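Local coordinates for DMATS type aromatic prenyltransferase (Streptomyces coelicolor, PDB 6ZS0), which probably transfers a dimethylallyl group to C5 of the indole ring of tryptophan, as a 5-dimethylallyltryptophan synthase of the ABBA-barrel prenyltransferases, at residues A[233-236]-A[237-241]. Sequence-based numbering, arbitrary orientation.
Sequences EGFF and RTAAG
Glu233 and Arg237, one turn apart on helix 229-240, run side by side and join in an i/i+4 salt bridge, Arg237 NH1 to Glu233 OE1 at 2.9 Å. OE1 offers its anti lone pair, and the carboxylate and guanidinium planes stand 40° apart. A water bridges the same two groups: it donates to Glu233 OE1 and accepts from Arg237 NH2 in the guanidinium plane. In both residues CG lies anti to the carbonyl carbon (chi1 near -70°), which, with both chains extended beyond CG and set one turn apart, lets them run alongside each other. With an alanine at Glu233, Arg237 NH1 would probably lose its carboxylate mate and the water one of its anchors, leaving the guanidinium freer to turn. Backbone i/i+4 bonds join Arg237 N to Glu233 O, Ala239 N to Phe235 O and Ala240 N to Phe236 O. Gly234 O is gripped twice by Thr238, from opposite faces of its carbonyl plane: by the amide N at 3.0 Å and by OG1, also at 3.0 Å, the hydroxyl standing 37° out of that plane. Apolar packing occupies another side, where Ala239 CB sits over one face of the Phe235 ring, offset toward its rim, 4.2 Å from CE1. Phe235 also meets Leu273 and Ile275 of barrel strand 270-275 and Val294 of helix 284-297, while Phe236 packs on Ala214, Ala217 and Leu249. This part of an outer helix of the ABBA barrel is thus two-sided: Phe235, Phe236, Ala239 and Ala240 are buried, and the water-bridged ion pair links successive turns near solvent, where it probably adds modestly to helix stability.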
# COMPACT_ATOMS: atom_id res chain seq x y z
N GLU A 233 -1.70 19.29 8.48
CA GLU A 233 -2.74 20.16 7.86
C GLU A 233 -2.27 20.63 6.49
O GLU A 233 -3.08 20.62 5.57
CB GLU A 233 -3.09 21.37 8.74
CG GLU A 233 -3.84 20.98 9.99
CD GLU A 233 -4.77 22.04 10.54
OE1 GLU A 233 -5.33 22.83 9.73
OE2 GLU A 233 -4.96 22.07 11.77
N GLY A 234 -1.00 21.03 6.38
CA GLY A 234 -0.42 21.48 5.11
C GLY A 234 -0.50 20.38 4.07
O GLY A 234 -0.90 20.65 2.93
N PHE A 235 -0.18 19.16 4.47
CA PHE A 235 -0.15 18.01 3.55
C PHE A 235 -1.59 17.74 3.13
O PHE A 235 -1.85 17.57 1.92
CB PHE A 235 0.49 16.80 4.20
CG PHE A 235 0.18 15.52 3.50
CD1 PHE A 235 0.77 15.22 2.28
CD2 PHE A 235 -0.71 14.62 4.05
CE1 PHE A 235 0.44 14.05 1.62
CE2 PHE A 235 -0.99 13.43 3.40
CZ PHE A 235 -0.41 13.15 2.19
N PHE A 236 -2.50 17.68 4.10
CA PHE A 236 -3.94 17.45 3.83
C PHE A 236 -4.41 18.43 2.75
O PHE A 236 -5.05 18.03 1.78
CB PHE A 236 -4.77 17.57 5.12
CG PHE A 236 -6.26 17.41 4.92
CD1 PHE A 236 -6.92 16.24 5.28
CD2 PHE A 236 -7.02 18.46 4.45
CE1 PHE A 236 -8.30 16.12 5.11
CE2 PHE A 236 -8.39 18.33 4.25
CZ PHE A 236 -9.02 17.16 4.60
N ARG A 237 -4.10 19.72 2.91
CA ARG A 237 -4.61 20.76 1.99
C ARG A 237 -3.95 20.65 0.62
O ARG A 237 -4.66 20.82 -0.39
CB ARG A 237 -4.40 22.15 2.60
CG ARG A 237 -5.26 22.40 3.83
CD ARG A 237 -5.31 23.87 4.20
NE ARG A 237 -6.49 24.10 5.03
CZ ARG A 237 -6.52 24.06 6.36
NH1 ARG A 237 -5.41 23.82 7.05
NH2 ARG A 237 -7.66 24.25 6.99
N THR A 238 -2.65 20.37 0.56
CA THR A 238 -1.92 20.25 -0.72
C THR A 238 -2.48 19.06 -1.50
O THR A 238 -2.73 19.20 -2.69
CB THR A 238 -0.41 20.13 -0.53
OG1 THR A 238 0.03 21.31 0.15
CG2 THR A 238 0.34 19.96 -1.83
N ALA A 239 -2.67 17.93 -0.83
CA ALA A 239 -3.03 16.65 -1.49
C ALA A 239 -4.47 16.73 -1.98
O ALA A 239 -4.77 16.30 -3.08
CB ALA A 239 -2.83 15.51 -0.52
N ALA A 240 -5.35 17.26 -1.15
CA ALA A 240 -6.81 17.17 -1.36
C ALA A 240 -7.29 18.22 -2.37
O ALA A 240 -8.33 17.98 -2.97
CB ALA A 240 -7.51 17.27 -0.05
N GLY A 241 -6.58 19.34 -2.56
CA GLY A 241 -7.05 20.40 -3.47
C GLY A 241 -8.54 20.70 -3.19
O GLY A 241 -8.85 21.18 -2.09
O HOH W 1 -8.21 23.65 9.78